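PDB 4YYC: putative trimethylamine methyltransferase, which probably acts as a methyltransferase of the trimethylamine methyltransferase (MttB) family, although its own substrate is not established. Local coordinates for residues A223-I227 / A508-I513. Residues are numbered along the deposited sequence; the frame is centred on the assembly and turned at random.
Sequences AMAKI and ALKEFI
The ring of Phe512 projects into the dip between Ala223, Met224 and Ile227, one residue of helix 503-518 meeting three of helix 215-229. CG of Phe512 lies opposite the backbone N (chi1 174°), which carries the ring out to the partner helix. Phe512 CZ reaches the small methyl of Ala223, CB, at 3.7 Å; along one flank Met224 CG meets Phe512 CE2 at 3.6 Å, and near the root of the ring Ile227 CD1 touches Phe512 CB at 3.8 Å. The side chain of Met224, a selenomethionine, crosses that of Phe512 at about a right angle, its SE lying obliquely 5.3 Å from the ring centroid in a Met-aromatic contact. A bend at chi3 (77°) turns Met224 CE onto Ile513 CD1, 3.7 Å away. The second bump is CD2 of Leu509, lodged between Met224 and Ile227, 3.7 Å from Met224 O and equally near Ile227 CG2. The two branches of Ile227 divide the work: CD1 goes to Phe512, while CG2 also reaches Ala508 CB at 3.6 Å. Replacing Phe512 by alanine would remove the ring, which would probably open a gap between the helices and leave Ala223 CB and the Met224 chain without their aromatic partner. Met224 also packs against Val197, and Leu509 against Ile201, extending the apolar layer to helix 192-202. The segment axes approach to 10.0 Å at 158°, a near-antiparallel pair that lays C-terminal helix 503-518 against the outside of helix 215-229, which lies in the beta-alpha-beta crossover between parallel strands 208-209 and 240-245.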
ATOM      1  N   ALA A 223      -8.013  28.967  26.638  1.00 20.11           N
ATOM      2  CA  ALA A 223      -9.031  29.952  26.970  1.00 20.97           C
ATOM      3  C   ALA A 223     -10.200  29.923  25.971  1.00 21.08           C
ATOM      4  O   ALA A 223     -11.370  30.005  26.377  1.00 21.49           O
ATOM      5  CB  ALA A 223      -8.401  31.358  27.065  1.00 21.23           C
HETATM    6  N   MSE A 224      -9.883  29.793  24.687  1.00 20.51           N
HETATM    7  CA  MSE A 224     -10.897  29.676  23.668  1.00 20.78           C
HETATM    8  C   MSE A 224     -11.687  28.415  23.860  1.00 20.56           C
HETATM    9  O   MSE A 224     -12.884  28.430  23.706  1.00 20.51           O
HETATM   10  CB  MSE A 224     -10.236  29.728  22.307  1.00 21.14           C
HETATM   11  CG  MSE A 224      -9.837  31.174  22.054  1.00 21.76           C
HETATM   12 SE   MSE A 224      -8.888  31.408  20.352  1.00 23.87          SE
HETATM   13  CE  MSE A 224     -10.494  31.288  19.286  1.00 24.23           C
ATOM     14  N   ALA A 225     -11.016  27.299  24.138  1.00 20.21           N
ATOM     15  CA  ALA A 225     -11.688  26.035  24.362  1.00 20.51           C
ATOM     16  C   ALA A 225     -12.656  26.136  25.526  1.00 21.25           C
ATOM     17  O   ALA A 225     -13.774  25.552  25.472  1.00 21.56           O
ATOM     18  CB  ALA A 225     -10.680  24.929  24.634  1.00 19.99           C
ATOM     19  N   LYS A 226     -12.263  26.858  26.583  1.00 21.65           N
ATOM     20  CA  LYS A 226     -13.155  27.025  27.746  1.00 22.96           C
ATOM     21  C   LYS A 226     -14.372  27.855  27.425  1.00 23.08           C
ATOM     22  O   LYS A 226     -15.450  27.560  27.934  1.00 23.75           O
ATOM     23  CB  LYS A 226     -12.418  27.589  28.945  1.00 23.60           C
ATOM     24  CG  LYS A 226     -11.420  26.629  29.526  1.00 23.94           C
ATOM     25  CD  LYS A 226     -10.738  27.122  30.803  1.00 25.13           C
ATOM     26  CE  LYS A 226      -9.880  26.008  31.361  1.00 25.76           C
ATOM     27  NZ  LYS A 226      -9.398  26.306  32.705  1.00 27.47           N
ATOM     28  N   ILE A 227     -14.228  28.886  26.591  1.00 22.58           N
ATOM     29  CA  ILE A 227     -15.385  29.630  26.082  1.00 23.06           C
ATOM     30  C   ILE A 227     -16.357  28.696  25.329  1.00 23.12           C
ATOM     31  O   ILE A 227     -17.573  28.792  25.485  1.00 23.81           O
ATOM     32  CB  ILE A 227     -14.939  30.805  25.177  1.00 22.81           C
ATOM     33  CG1 ILE A 227     -14.284  31.889  26.035  1.00 23.39           C
ATOM     34  CG2 ILE A 227     -16.125  31.398  24.416  1.00 23.42           C
ATOM     35  CD1 ILE A 227     -13.350  32.854  25.343  1.00 23.18           C
ATOM     36  N   ALA A 508     -18.611  35.653  22.219  1.00 25.71           N
ATOM     37  CA  ALA A 508     -17.599  35.565  23.261  1.00 25.11           C
ATOM     38  C   ALA A 508     -16.225  35.240  22.706  1.00 24.39           C
ATOM     39  O   ALA A 508     -15.219  35.751  23.184  1.00 24.15           O
ATOM     40  CB  ALA A 508     -17.986  34.523  24.293  1.00 25.65           C
ATOM     41  N   LEU A 509     -16.174  34.343  21.715  1.00 23.13           N
ATOM     42  CA  LEU A 509     -14.891  34.060  21.076  1.00 22.57           C
ATOM     43  C   LEU A 509     -14.334  35.296  20.363  1.00 23.23           C
ATOM     44  O   LEU A 509     -13.164  35.574  20.464  1.00 22.89           O
ATOM     45  CB  LEU A 509     -15.033  32.914  20.063  1.00 21.87           C
ATOM     46  CG  LEU A 509     -15.255  31.551  20.711  1.00 21.62           C
ATOM     47  CD1 LEU A 509     -15.763  30.542  19.658  1.00 21.60           C
ATOM     48  CD2 LEU A 509     -13.975  31.074  21.423  1.00 21.32           C
ATOM     49  N   LYS A 510     -15.181  35.986  19.602  1.00 24.50           N
ATOM     50  CA  LYS A 510     -14.754  37.177  18.884  1.00 25.75           C
ATOM     51  C   LYS A 510     -14.308  38.250  19.855  1.00 26.12           C
ATOM     52  O   LYS A 510     -13.353  38.956  19.581  1.00 25.63           O
ATOM     53  CB  LYS A 510     -15.900  37.731  18.050  1.00 27.38           C
ATOM     54  CG  LYS A 510     -16.255  36.896  16.856  1.00 28.87           C
ATOM     55  CD  LYS A 510     -17.489  37.512  16.198  1.00 31.50           C
ATOM     56  CE  LYS A 510     -17.679  36.892  14.848  1.00 33.39           C
ATOM     57  NZ  LYS A 510     -16.677  37.395  13.873  1.00 35.28           N
ATOM     58  N   GLU A 511     -14.997  38.373  20.984  1.00 27.45           N
ATOM     59  CA  GLU A 511     -14.598  39.386  21.998  1.00 28.84           C
ATOM     60  C   GLU A 511     -13.239  39.068  22.579  1.00 26.55           C
ATOM     61  O   GLU A 511     -12.411  39.969  22.721  1.00 26.23           O
ATOM     62  CB  GLU A 511     -15.627  39.525  23.118  1.00 32.73           C
ATOM     63  CG  GLU A 511     -16.789  40.401  22.707  1.00 38.10           C
ATOM     64  CD  GLU A 511     -17.840  40.571  23.786  1.00 42.91           C
ATOM     65  OE1 GLU A 511     -19.043  40.600  23.395  1.00 47.95           O
ATOM     66  OE2 GLU A 511     -17.469  40.730  24.993  1.00 46.45           O
ATOM     67  N   PHE A 512     -12.998  37.783  22.850  1.00 24.43           N
ATOM     68  CA  PHE A 512     -11.700  37.316  23.368  1.00 23.05           C
ATOM     69  C   PHE A 512     -10.580  37.596  22.386  1.00 22.38           C
ATOM     70  O   PHE A 512      -9.511  38.111  22.749  1.00 22.05           O
ATOM     71  CB  PHE A 512     -11.744  35.841  23.693  1.00 22.75           C
ATOM     72  CG  PHE A 512     -10.398  35.263  24.091  1.00 22.43           C
ATOM     73  CD1 PHE A 512      -9.936  35.365  25.409  1.00 22.62           C
ATOM     74  CD2 PHE A 512      -9.578  34.651  23.143  1.00 21.90           C
ATOM     75  CE1 PHE A 512      -8.680  34.873  25.768  1.00 22.62           C
ATOM     76  CE2 PHE A 512      -8.324  34.159  23.506  1.00 21.79           C
ATOM     77  CZ  PHE A 512      -7.885  34.264  24.815  1.00 22.35           C
ATOM     78  N   ILE A 513     -10.830  37.225  21.140  1.00 21.55           N
ATOM     79  CA  ILE A 513      -9.841  37.405  20.092  1.00 21.24           C
ATOM     80  C   ILE A 513      -9.509  38.884  19.951  1.00 22.03           C
ATOM     81  O   ILE A 513      -8.336  39.220  19.862  1.00 21.75           O
ATOM     82  CB  ILE A 513     -10.313  36.777  18.764  1.00 21.13           C
ATOM     83  CG1 ILE A 513     -10.362  35.254  18.944  1.00 20.87           C
ATOM     84  CG2 ILE A 513      -9.391  37.177  17.615  1.00 21.10           C
ATOM     85  CD1 ILE A 513     -11.077  34.588  17.798  1.00 21.06           C
TER